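Local coordinates for SIS domain protein (Listeria monocytogenes str. 4b F2365, PDB 3FXA) that probably acts as a sugar-phosphate isomerase, with an SIS domain suited to binding phosphorylated sugars, at residues Lys40-Thr45 with Thr176-Thr181; Ala60-His65 with Ala162-Phe167; Asn68-Pro73 with Ala169-Leu174; Leu96-Lys101 with Ser131-Glu136. All coordinates share one frame; numbering follows the deposited sequence.

Contact 1 of 4, residues Lys40-Thr45 with Thr176-Thr181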
loop_
_atom_site.group_PDB
_atom_site.type_symbol
_atom_site.label_atom_id
_atom_site.label_comp_id
_atom_site.label_asym_id
_atom_site.label_seq_id
_atom_site.Cartn_x
_atom_site.Cartn_y
_atom_site.Cartn_z
ATOM N N LYS A 40 -26.939 5.057 -5.755
ATOM C CA LYS A 40 -26.026 4.462 -6.745
ATOM C C LYS A 40 -25.123 3.391 -6.128
ATOM O O LYS A 40 -24.937 2.332 -6.735
ATOM C CB LYS A 40 -25.173 5.534 -7.419
ATOM C CG LYS A 40 -24.521 5.104 -8.736
ATOM C CD LYS A 40 -25.534 5.114 -9.881
ATOM C CE LYS A 40 -24.911 4.695 -11.207
ATOM N NZ LYS A 40 -25.961 4.504 -12.245
ATOM N N ILE A 41 -24.558 3.660 -4.944
ATOM C CA ILE A 41 -23.659 2.704 -4.259
ATOM C C ILE A 41 -24.437 1.490 -3.747
ATOM O O ILE A 41 -23.967 0.365 -3.873
ATOM C CB ILE A 41 -22.759 3.370 -3.192
ATOM C CG1 ILE A 41 -21.796 4.349 -3.873
ATOM C CG2 ILE A 41 -21.990 2.331 -2.333
ATOM C CD1 ILE A 41 -20.979 5.197 -2.859
ATOM N N ALA A 42 -25.645 1.707 -3.233
ATOM C CA ALA A 42 -26.532 0.601 -2.832
ATOM C C ALA A 42 -26.887 -0.323 -4.010
ATOM O O ALA A 42 -26.929 -1.525 -3.840
ATOM C CB ALA A 42 -27.814 1.136 -2.216
ATOM N N GLU A 43 -27.076 0.261 -5.191
ATOM C CA GLU A 43 -27.438 -0.471 -6.425
ATOM C C GLU A 43 -26.236 -1.124 -7.130
ATOM O O GLU A 43 -26.412 -1.990 -7.992
ATOM C CB GLU A 43 -28.161 0.484 -7.405
ATOM C CG GLU A 43 -29.552 0.920 -6.903
ATOM C CD GLU A 43 -30.193 2.082 -7.672
ATOM O OE1 GLU A 43 -29.565 2.701 -8.558
ATOM O OE2 GLU A 43 -31.358 2.393 -7.355
ATOM N N CYS A 44 -25.022 -0.735 -6.760
ATOM C CA CYS A 44 -23.809 -1.228 -7.458
ATOM C C CYS A 44 -23.596 -2.747 -7.363
ATOM O O CYS A 44 -23.519 -3.310 -6.281
ATOM C CB CYS A 44 -22.587 -0.483 -6.940
ATOM S SG CYS A 44 -21.103 -0.757 -7.914
ATOM N N THR A 45 -23.509 -3.410 -8.522
ATOM C CA THR A 45 -23.231 -4.855 -8.607
ATOM C C THR A 45 -21.738 -5.164 -8.841
ATOM O O THR A 45 -21.340 -6.344 -8.841
ATOM C CB THR A 45 -24.053 -5.527 -9.742
ATOM O OG1 THR A 45 -23.657 -5.011 -11.020
ATOM C CG2 THR A 45 -25.535 -5.282 -9.518
ATOM N N THR A 176 -28.135 1.334 7.162
ATOM C CA THR A 176 -29.599 1.346 7.354
ATOM C C THR A 176 -30.325 1.131 6.014
ATOM O O THR A 176 -31.261 0.306 5.946
ATOM C CB THR A 176 -30.071 2.637 8.071
ATOM O OG1 THR A 176 -29.502 2.677 9.390
ATOM C CG2 THR A 176 -31.605 2.651 8.188
ATOM N N TYR A 177 -29.898 1.839 4.957
ATOM C CA TYR A 177 -30.502 1.766 3.610
ATOM C C TYR A 177 -30.526 0.341 3.076
ATOM O O TYR A 177 -31.509 -0.074 2.485
ATOM C CB TYR A 177 -29.729 2.657 2.604
ATOM C CG TYR A 177 -30.387 2.842 1.254
ATOM C CD1 TYR A 177 -30.258 1.876 0.250
ATOM C CD2 TYR A 177 -31.109 4.000 0.955
ATOM C CE1 TYR A 177 -30.861 2.049 -1.003
ATOM C CE2 TYR A 177 -31.716 4.178 -0.293
ATOM C CZ TYR A 177 -31.593 3.198 -1.265
ATOM O OH TYR A 177 -32.206 3.402 -2.470
HETATM N N MSE A 178 -29.429 -0.380 3.279
HETATM C CA MSE A 178 -29.271 -1.757 2.764
HETATM C C MSE A 178 -29.593 -2.863 3.772
HETATM O O MSE A 178 -29.413 -4.052 3.438
HETATM C CB MSE A 178 -27.832 -1.940 2.281
HETATM C CG MSE A 178 -27.391 -0.904 1.256
HETATM SE SE MSE A 178 -25.640 -1.359 0.603
HETATM C CE MSE A 178 -26.100 -2.837 -0.603
ATOM N N ASN A 179 -30.041 -2.502 4.984
ATOM C CA ASN A 179 -30.373 -3.468 6.050
ATOM C C ASN A 179 -29.161 -4.355 6.377
ATOM O O ASN A 179 -29.268 -5.578 6.458
ATOM C CB ASN A 179 -31.620 -4.298 5.666
ATOM C CG ASN A 179 -32.839 -3.435 5.375
ATOM O OD1 ASN A 179 -33.436 -3.525 4.300
ATOM N ND2 ASN A 179 -33.208 -2.593 6.329
ATOM N N TYR A 180 -27.997 -3.708 6.515
ATOM C CA TYR A 180 -26.739 -4.372 6.835
ATOM C C TYR A 180 -26.851 -4.949 8.249
ATOM O O TYR A 180 -27.426 -4.288 9.130
ATOM C CB TYR A 180 -25.564 -3.374 6.696
ATOM C CG TYR A 180 -24.200 -3.962 6.961
ATOM C CD1 TYR A 180 -23.680 -4.941 6.116
ATOM C CD2 TYR A 180 -23.399 -3.503 8.006
ATOM C CE1 TYR A 180 -22.417 -5.487 6.338
ATOM C CE2 TYR A 180 -22.116 -4.039 8.236
ATOM C CZ TYR A 180 -21.643 -5.042 7.386
ATOM O OH TYR A 180 -20.395 -5.611 7.549
ATOM N N THR A 181 -26.368 -6.181 8.457
ATOM C CA THR A 181 -26.511 -6.880 9.749
ATOM C C THR A 181 -25.216 -7.062 10.508
ATOM O O THR A 181 -24.114 -7.012 9.925
ATOM C CB THR A 181 -27.110 -8.308 9.582
ATOM O OG1 THR A 181 -26.173 -9.176 8.928
ATOM C CG2 THR A 181 -28.406 -8.256 8.799
HETATM O O HOH W 1 -31.751 1.512 -4.478
#
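Ala42, in the last turn of helix 31-43, meets Tyr177 and Met178 where helix 157-177 runs out. Its CB points at the other segment and lies obliquely to the tyrosine ring, 3.4 Å from Tyr177 CE1 and almost as near to CD1. Tyr177 CG stands anti to the backbone N (chi1 -170°), and this torsion turns the ring toward Ala42. Met178, present as selenomethionine, passes on another side of the alanine: its CG is 4.0 Å from Ala42 CB, and the bend at its last torsion (chi3 76°) curls CE in to 3.6 Å from Ala42 O. One residue on, Glu43 joins in through a water that donates to Glu43 OE2 at 3.0 Å and lies in the plane of the Tyr177 ring at its edge, 2.8 Å from Tyr177 OH. The helix is followed by a turn in which Cys44 N bonds to Ile41 O. The tyrosine also packs against Met2 of the second subunit. The pairing joins two helix C-termini near the surface, and the second of them ends in a Schellman motif, with Asn179 at positive phi and Asn179 N bonded back to Thr176 O.

Contact 2 of 4, residues Ala60-His65 with Ala162-Phe167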
loop_
_atom_site.group_PDB
_atom_site.type_symbol
_atom_site.label_atom_id
_atom_site.label_comp_id
_atom_site.label_asym_id
_atom_site.label_seq_id
_atom_site.Cartn_x
_atom_site.Cartn_y
_atom_site.Cartn_z
ATOM N N ALA A 60 -9.068 8.686 0.140
ATOM C CA ALA A 60 -9.524 7.592 -0.737
ATOM C C ALA A 60 -9.431 6.228 -0.052
ATOM O O ALA A 60 -10.355 5.388 -0.112
ATOM C CB ALA A 60 -8.729 7.590 -2.073
ATOM N N LYS A 61 -8.308 6.015 0.642
ATOM C CA LYS A 61 -8.081 4.783 1.391
ATOM C C LYS A 61 -9.092 4.637 2.546
ATOM O O LYS A 61 -9.474 3.513 2.887
ATOM C CB LYS A 61 -6.646 4.689 1.870
ATOM C CG LYS A 61 -5.683 4.477 0.708
ATOM C CD LYS A 61 -4.237 4.636 1.135
ATOM C CE LYS A 61 -3.295 4.520 -0.086
ATOM N NZ LYS A 61 -1.843 4.743 0.187
ATOM N N LYS A 62 -9.543 5.771 3.110
ATOM C CA LYS A 62 -10.513 5.717 4.215
ATOM C C LYS A 62 -11.868 5.252 3.631
ATOM O O LYS A 62 -12.502 4.334 4.173
ATOM C CB LYS A 62 -10.582 7.055 4.967
ATOM C CG LYS A 62 -10.953 6.921 6.449
ATOM C CD LYS A 62 -12.324 6.346 6.653
ATOM C CE LYS A 62 -12.676 6.203 8.075
ATOM N NZ LYS A 62 -14.116 5.870 8.253
ATOM N N LEU A 63 -12.278 5.844 2.512
ATOM C CA LEU A 63 -13.479 5.395 1.796
ATOM C C LEU A 63 -13.426 3.878 1.492
ATOM O O LEU A 63 -14.376 3.129 1.791
ATOM C CB LEU A 63 -13.696 6.145 0.496
ATOM C CG LEU A 63 -14.347 7.537 0.472
ATOM C CD1 LEU A 63 -13.585 8.600 1.240
ATOM C CD2 LEU A 63 -14.568 7.945 -0.981
ATOM N N VAL A 64 -12.302 3.445 0.932
ATOM C CA VAL A 64 -12.080 2.038 0.570
ATOM C C VAL A 64 -12.185 1.112 1.767
ATOM O O VAL A 64 -12.918 0.141 1.709
ATOM C CB VAL A 64 -10.721 1.861 -0.165
ATOM C CG1 VAL A 64 -10.312 0.358 -0.260
ATOM C CG2 VAL A 64 -10.749 2.547 -1.574
ATOM N N HIS A 65 -11.539 1.443 2.889
ATOM C CA HIS A 65 -11.698 0.600 4.075
ATOM C C HIS A 65 -13.171 0.489 4.554
ATOM O O HIS A 65 -13.706 -0.620 4.739
ATOM C CB HIS A 65 -10.836 1.079 5.248
ATOM C CG HIS A 65 -11.059 0.282 6.506
ATOM N ND1 HIS A 65 -10.521 -0.975 6.694
ATOM C CD2 HIS A 65 -11.844 0.519 7.586
ATOM C CE1 HIS A 65 -10.932 -1.457 7.846
ATOM N NE2 HIS A 65 -11.737 -0.573 8.411
ATOM N N ALA A 162 -13.205 16.918 5.931
ATOM C CA ALA A 162 -14.523 17.188 5.331
ATOM C C ALA A 162 -14.890 16.098 4.298
ATOM O O ALA A 162 -16.016 15.587 4.279
ATOM C CB ALA A 162 -14.571 18.564 4.679
ATOM N N VAL A 163 -13.926 15.720 3.465
ATOM C CA VAL A 163 -14.139 14.605 2.527
ATOM C C VAL A 163 -14.412 13.269 3.244
ATOM O O VAL A 163 -15.381 12.603 2.914
ATOM C CB VAL A 163 -12.981 14.431 1.499
ATOM C CG1 VAL A 163 -13.244 13.229 0.608
ATOM C CG2 VAL A 163 -12.813 15.667 0.650
ATOM N N ILE A 164 -13.603 12.925 4.245
ATOM C CA ILE A 164 -13.776 11.665 4.967
ATOM C C ILE A 164 -15.165 11.663 5.635
ATOM O O ILE A 164 -15.928 10.707 5.468
ATOM C CB ILE A 164 -12.661 11.421 6.012
ATOM C CG1 ILE A 164 -11.313 11.185 5.312
ATOM C CG2 ILE A 164 -13.017 10.211 6.875
ATOM C CD1 ILE A 164 -10.131 11.079 6.288
ATOM N N ALA A 165 -15.467 12.730 6.379
ATOM C CA ALA A 165 -16.772 12.871 7.046
ATOM C C ALA A 165 -17.946 12.773 6.081
ATOM O O ALA A 165 -18.976 12.147 6.407
ATOM C CB ALA A 165 -16.849 14.186 7.794
ATOM N N SER A 166 -17.816 13.387 4.894
ATOM C CA SER A 166 -18.864 13.300 3.870
ATOM C C SER A 166 -19.201 11.835 3.527
ATOM O O SER A 166 -20.339 11.419 3.596
ATOM C CB SER A 166 -18.485 14.062 2.607
ATOM O OG SER A 166 -18.359 15.448 2.822
ATOM N N PHE A 167 -18.177 11.038 3.248
ATOM C CA PHE A 167 -18.397 9.621 2.928
ATOM C C PHE A 167 -18.710 8.758 4.168
ATOM O O PHE A 167 -19.436 7.769 4.046
ATOM C CB PHE A 167 -17.297 9.063 2.002
ATOM C CG PHE A 167 -17.445 9.540 0.591
ATOM C CD1 PHE A 167 -16.899 10.746 0.203
ATOM C CD2 PHE A 167 -18.225 8.835 -0.332
ATOM C CE1 PHE A 167 -17.060 11.231 -1.124
ATOM C CE2 PHE A 167 -18.408 9.308 -1.640
ATOM C CZ PHE A 167 -17.826 10.499 -2.047
#
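Lys62 NZ is gripped twice, by a salt bridge to Asp168 OD1 and a hydrogen bond to Ser66 OG, while the methylene chain leading to it runs over Ile164. Lys62 CG lies 3.9 Å from Ile164 CG2, and the bend at chi2 (-63°) keeps CD just as near; the two side chains meet at about a right angle. The other half of the contact is a CH-pi interaction. Leu63 CD2 sits over the centre of one face of the Phe167 ring, 3.7 Å from its centroid and 13° off the normal, while Leu63 CG and CD1 lie against Phe167 CB and CG, the CG-CB distance being 3.7 Å. The edge of that ring has Val163 O in its plane. Behind the interface, Ala162 O accepts from Ser166 OG at 2.8 Å and Ser166 N at 2.9 Å, which arrive from opposite faces of its carbonyl plane. Helices 55-69 and 157-177 are thus joined beside the parallel sheet: Leu63 also touches Val50 and Ile99 on strands 48-51 and 95-99, Phe167 stacks on Phe141 of strand 139-142, and Ile164 packs on Met161 of the second subunit.

Contact 3 of 4, residues Asn68-Pro73 with Ala169-Leu174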
loop_
_atom_site.group_PDB
_atom_site.type_symbol
_atom_site.label_atom_id
_atom_site.label_comp_id
_atom_site.label_asym_id
_atom_site.label_seq_id
_atom_site.Cartn_x
_atom_site.Cartn_y
_atom_site.Cartn_z
ATOM N N ASN A 68 -15.660 -1.415 2.284
ATOM C CA ASN A 68 -15.467 -2.856 2.522
ATOM C C ASN A 68 -16.095 -3.336 3.815
ATOM O O ASN A 68 -16.745 -4.377 3.837
ATOM C CB ASN A 68 -14.005 -3.284 2.417
ATOM C CG ASN A 68 -13.513 -3.273 0.995
ATOM O OD1 ASN A 68 -14.151 -3.852 0.114
ATOM N ND2 ASN A 68 -12.361 -2.667 0.756
ATOM N N CYS A 69 -15.976 -2.538 4.876
ATOM C CA CYS A 69 -16.573 -2.882 6.152
ATOM C C CYS A 69 -18.088 -3.099 6.111
ATOM O O CYS A 69 -18.599 -3.882 6.912
ATOM C CB CYS A 69 -16.239 -1.830 7.210
ATOM S SG CYS A 69 -14.551 -1.796 7.697
ATOM N N ILE A 70 -18.775 -2.420 5.172
ATOM C CA ILE A 70 -20.222 -2.537 5.020
ATOM C C ILE A 70 -20.624 -3.368 3.788
ATOM O O ILE A 70 -21.704 -3.183 3.209
ATOM C CB ILE A 70 -20.941 -1.176 5.045
ATOM C CG1 ILE A 70 -20.616 -0.299 3.840
ATOM C CG2 ILE A 70 -20.628 -0.461 6.348
ATOM C CD1 ILE A 70 -21.810 0.601 3.421
ATOM N N GLU A 71 -19.753 -4.307 3.400
ATOM C CA GLU A 71 -20.018 -5.202 2.269
ATOM C C GLU A 71 -20.273 -4.488 0.935
ATOM O O GLU A 71 -21.175 -4.884 0.183
ATOM C CB GLU A 71 -21.115 -6.218 2.639
ATOM C CG GLU A 71 -20.618 -7.341 3.507
ATOM C CD GLU A 71 -19.784 -8.375 2.732
ATOM O OE1 GLU A 71 -20.024 -8.572 1.503
ATOM O OE2 GLU A 71 -18.921 -9.011 3.363
ATOM N N ARG A 72 -19.544 -3.388 0.717
ATOM C CA ARG A 72 -19.532 -2.667 -0.552
ATOM C C ARG A 72 -18.085 -2.788 -1.038
ATOM O O ARG A 72 -17.225 -1.954 -0.681
ATOM C CB ARG A 72 -19.980 -1.204 -0.429
ATOM C CG ARG A 72 -21.419 -1.049 0.072
ATOM C CD ARG A 72 -22.289 -2.090 -0.581
ATOM N NE ARG A 72 -22.748 -1.789 -1.914
ATOM C CZ ARG A 72 -23.234 -2.716 -2.737
ATOM N NH1 ARG A 72 -23.284 -3.990 -2.367
ATOM N NH2 ARG A 72 -23.645 -2.372 -3.935
ATOM N N PRO A 73 -17.770 -3.867 -1.828
ATOM C CA PRO A 73 -16.386 -4.044 -2.300
ATOM C C PRO A 73 -15.797 -2.769 -2.873
ATOM O O PRO A 73 -16.472 -2.075 -3.657
ATOM C CB PRO A 73 -16.496 -5.086 -3.403
ATOM C CG PRO A 73 -17.827 -5.630 -3.347
ATOM C CD PRO A 73 -18.630 -4.965 -2.314
ATOM N N ALA A 169 -20.744 9.621 6.407
ATOM C CA ALA A 169 -22.208 9.801 6.461
ATOM C C ALA A 169 -22.881 8.941 5.396
ATOM O O ALA A 169 -23.856 8.250 5.681
ATOM C CB ALA A 169 -22.597 11.272 6.321
ATOM N N VAL A 170 -22.348 8.969 4.180
ATOM C CA VAL A 170 -22.859 8.116 3.107
ATOM C C VAL A 170 -22.844 6.655 3.556
ATOM O O VAL A 170 -23.879 5.944 3.459
ATOM C CB VAL A 170 -22.058 8.336 1.785
ATOM C CG1 VAL A 170 -22.357 7.251 0.729
ATOM C CG2 VAL A 170 -22.305 9.727 1.262
ATOM N N ILE A 171 -21.711 6.220 4.118
ATOM C CA ILE A 171 -21.523 4.842 4.545
ATOM C C ILE A 171 -22.430 4.402 5.688
ATOM O O ILE A 171 -23.043 3.330 5.629
ATOM C CB ILE A 171 -20.003 4.583 4.794
ATOM C CG1 ILE A 171 -19.284 4.580 3.446
ATOM C CG2 ILE A 171 -19.760 3.298 5.547
ATOM C CD1 ILE A 171 -17.784 4.626 3.570
ATOM N N VAL A 172 -22.527 5.238 6.720
ATOM C CA VAL A 172 -23.408 4.983 7.857
ATOM C C VAL A 172 -24.855 4.909 7.347
ATOM O O VAL A 172 -25.587 3.987 7.726
ATOM C CB VAL A 172 -23.259 6.047 8.952
ATOM C CG1 VAL A 172 -24.344 5.893 10.010
ATOM C CG2 VAL A 172 -21.879 5.962 9.620
ATOM N N CYS A 173 -25.236 5.851 6.475
ATOM C CA CYS A 173 -26.571 5.852 5.856
ATOM C C CYS A 173 -26.839 4.548 5.097
ATOM O O CYS A 173 -27.933 3.966 5.245
ATOM C CB CYS A 173 -26.791 7.054 4.969
ATOM S SG CYS A 173 -28.499 7.164 4.490
ATOM N N LEU A 174 -25.843 4.073 4.349
ATOM C CA LEU A 174 -25.939 2.769 3.637
ATOM C C LEU A 174 -26.241 1.555 4.533
ATOM O O LEU A 174 -26.968 0.651 4.111
ATOM C CB LEU A 174 -24.674 2.511 2.760
ATOM C CG LEU A 174 -24.625 3.374 1.488
ATOM C CD1 LEU A 174 -23.199 3.383 0.888
ATOM C CD2 LEU A 174 -25.661 2.892 0.445
#
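A Schellman motif closes helix 55-69, and Ile70, the residue just before its positive-phi position, drives its side chain against Ile171 and Leu174 of helix 157-177. Glu71 (phi 58°) turns the chain, with Glu71 N bonded to Asn68 O at 3.0 Å and Arg72 N reaching back to Phe67 O. Ile70 carries the contact from the first segment with both branches. CG1 occupies the crowded position between the backbone N and the carbonyl carbon (chi1 67°), and its second torsion (chi2 147°) falls short of a fully staggered arrangement; this carries CD1 to the helix, where it lies 3.5 Å from Leu174 CB and 3.7 Å from Ile171 O. The other branch, CG2, meets Ile171 CG2 at 3.9 Å. Isoleucine CD1 therefore fits between residues one turn apart, with the Ile70 and Leu174 side chains at about a right angle. The touching side chains are aliphatic and buried, with Ile171 O the one polar atom that Ile70 CD1 approaches. Ile171 also rests on Ser66 and Phe67 of helix 55-69, and Leu174 on Val38, Ile41 and Ala42 of helix 31-43, so that helix 157-177 is bordered by both. Past the turn, Glu71 reaches the third subunit, its OE2 forming a salt bridge with Lys118 NZ there, while Pro73 bonds through its backbone to Ile48 at the start of strand 48-51.

Contact 4 of 4, residues Leu96-Lys101 with Ser131-Glu136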
loop_
_atom_site.group_PDB
_atom_site.type_symbol
_atom_site.label_atom_id
_atom_site.label_comp_id
_atom_site.label_asym_id
_atom_site.label_seq_id
_atom_site.Cartn_x
_atom_site.Cartn_y
_atom_site.Cartn_z
ATOM N N LEU A 96 -16.168 4.752 -10.208
ATOM C CA LEU A 96 -14.872 5.396 -10.000
ATOM C C LEU A 96 -15.120 6.689 -9.225
ATOM O O LEU A 96 -15.960 7.500 -9.635
ATOM C CB LEU A 96 -14.158 5.673 -11.331
ATOM C CG LEU A 96 -12.817 6.416 -11.293
ATOM C CD1 LEU A 96 -11.738 5.609 -10.546
ATOM C CD2 LEU A 96 -12.342 6.778 -12.703
ATOM N N ILE A 97 -14.426 6.837 -8.105
ATOM C CA ILE A 97 -14.485 8.029 -7.272
ATOM C C ILE A 97 -13.113 8.690 -7.340
ATOM O O ILE A 97 -12.095 8.094 -6.936
ATOM C CB ILE A 97 -14.875 7.735 -5.805
ATOM C CG1 ILE A 97 -16.194 6.949 -5.742
ATOM C CG2 ILE A 97 -14.930 9.057 -4.999
ATOM C CD1 ILE A 97 -16.753 6.712 -4.304
ATOM N N LEU A 98 -13.079 9.906 -7.891
ATOM C CA LEU A 98 -11.848 10.691 -7.966
ATOM C C LEU A 98 -11.917 11.790 -6.908
ATOM O O LEU A 98 -12.866 12.572 -6.892
ATOM C CB LEU A 98 -11.663 11.279 -9.352
ATOM C CG LEU A 98 -11.555 10.251 -10.491
ATOM C CD1 LEU A 98 -11.341 10.974 -11.816
ATOM C CD2 LEU A 98 -10.437 9.208 -10.280
ATOM N N ILE A 99 -10.908 11.842 -6.032
ATOM C CA ILE A 99 -10.846 12.830 -4.926
ATOM C C ILE A 99 -9.716 13.807 -5.219
ATOM O O ILE A 99 -8.534 13.432 -5.250
ATOM C CB ILE A 99 -10.615 12.207 -3.536
ATOM C CG1 ILE A 99 -11.665 11.139 -3.234
ATOM C CG2 ILE A 99 -10.635 13.320 -2.433
ATOM C CD1 ILE A 99 -11.452 10.379 -1.946
ATOM N N SER A 100 -10.097 15.036 -5.532
ATOM C CA SER A 100 -9.152 16.102 -5.839
ATOM C C SER A 100 -9.732 17.430 -5.404
ATOM O O SER A 100 -10.720 17.863 -5.989
ATOM C CB SER A 100 -8.873 16.117 -7.344
ATOM O OG SER A 100 -8.267 17.336 -7.704
ATOM N N LYS A 101 -9.104 18.093 -4.426
ATOM C CA LYS A 101 -9.615 19.377 -3.905
ATOM C C LYS A 101 -9.827 20.385 -5.017
ATOM O O LYS A 101 -10.941 20.831 -5.207
ATOM C CB LYS A 101 -8.703 19.961 -2.817
ATOM C CG LYS A 101 -9.214 21.212 -2.105
ATOM C CD LYS A 101 -8.199 21.572 -1.023
ATOM C CE LYS A 101 -8.507 22.834 -0.248
ATOM N NZ LYS A 101 -8.599 24.043 -1.088
ATOM N N SER A 131 -14.038 22.682 -12.502
ATOM C CA SER A 131 -12.932 21.748 -12.748
ATOM C C SER A 131 -13.344 20.631 -13.712
ATOM O O SER A 131 -14.534 20.334 -13.893
ATOM C CB SER A 131 -12.458 21.123 -11.429
ATOM O OG SER A 131 -13.427 20.250 -10.812
ATOM N N VAL A 132 -12.330 19.980 -14.288
ATOM C CA VAL A 132 -12.538 18.856 -15.207
ATOM C C VAL A 132 -13.260 17.701 -14.506
ATOM O O VAL A 132 -14.226 17.161 -15.042
ATOM C CB VAL A 132 -11.187 18.384 -15.825
ATOM C CG1 VAL A 132 -11.355 17.039 -16.549
ATOM C CG2 VAL A 132 -10.662 19.446 -16.746
ATOM N N ILE A 133 -12.808 17.371 -13.294
ATOM C CA ILE A 133 -13.388 16.300 -12.479
ATOM C C ILE A 133 -14.885 16.579 -12.200
ATOM O O ILE A 133 -15.708 15.690 -12.362
ATOM C CB ILE A 133 -12.541 16.052 -11.175
ATOM C CG1 ILE A 133 -11.227 15.356 -11.560
ATOM C CG2 ILE A 133 -13.326 15.235 -10.168
ATOM C CD1 ILE A 133 -10.245 15.075 -10.447
ATOM N N ALA A 134 -15.216 17.817 -11.830
ATOM C CA ALA A 134 -16.623 18.207 -11.598
ATOM C C ALA A 134 -17.458 18.139 -12.881
ATOM O O ALA A 134 -18.595 17.668 -12.852
ATOM C CB ALA A 134 -16.716 19.614 -10.982
ATOM N N LYS A 135 -16.881 18.587 -13.999
ATOM C CA LYS A 135 -17.593 18.627 -15.292
ATOM C C LYS A 135 -17.746 17.263 -15.976
ATOM O O LYS A 135 -18.771 16.997 -16.624
ATOM C CB LYS A 135 -16.942 19.623 -16.249
ATOM C CG LYS A 135 -17.140 21.095 -15.887
ATOM C CD LYS A 135 -16.510 21.946 -16.993
ATOM C CE LYS A 135 -16.727 23.426 -16.807
ATOM N NZ LYS A 135 -16.272 24.177 -18.017
ATOM N N GLU A 136 -16.737 16.406 -15.831
ATOM C CA GLU A 136 -16.752 15.066 -16.422
ATOM C C GLU A 136 -17.532 14.042 -15.594
ATOM O O GLU A 136 -17.944 13.014 -16.124
ATOM C CB GLU A 136 -15.312 14.563 -16.653
ATOM C CG GLU A 136 -14.507 15.394 -17.685
ATOM C CD GLU A 136 -15.051 15.315 -19.106
ATOM O OE1 GLU A 136 -15.691 14.311 -19.472
ATOM O OE2 GLU A 136 -14.837 16.280 -19.865
#
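Ile133, from the short helix 132-136, reaches end-on to Ser100 and Leu98 of the strand 95-99 region, which is an inner part of the parallel sheet of the SIS alpha/beta fold. The isoleucine is extended: CG1 is anti to the carbonyl carbon (chi1 -73°) and the next bond continues straight (chi2 178°), which makes CD1 the atom that touches. It arrives 3.5 Å from Ser100 CB and 4.2 Å from Leu98 CB, near the roots of both side chains. Leu98 and Ser100, two residues apart on an extended chain, both point toward the helix, whereas Ile99 between them points away. Ser100 OG swings anti to its own backbone N (chi1 164°) and lies 4.1 Å from Ile133 CD1; its polar partner is Thr105 OG1, in the loop that follows the strand. In SIS sugar-phosphate isomerases this loop commonly helps to hold the phosphate, so a similar use here is plausible but unproven. Leu108 and Leu109 of helix 106-109 also pack on Ile133, and Leu122 of strand 121-126 packs on Leu98. The helix that presents the isoleucine begins at Ser131, its N-cap, whose OG also bonds to Asn128 O and accepts from Ala134 N at 3.2 Å, with an N-H...O angle of 158°.

In the fold
From the N terminus, helix 31-43 supplies the first half of contact 1, whose return at 176-181 closes a loop holding the other three contacts. Helix 55-69 and the turn after it then begin contacts 2 and 3, which end at 162-167 and 169-174 and therefore cross, both binding that region to helix 157-177. Contact 4 is nested within all of them, joining strand 95-99 to helix 132-136. Contacts 1 and 3 are neighbours, bridged by a probable hydrogen bond of 2.6 Å from Tyr180 OH to Cys69 O. Contacts 2 and 4 meet through Ile97 and Ile99, whose side chains link the strand to helices 55-69 and 157-177.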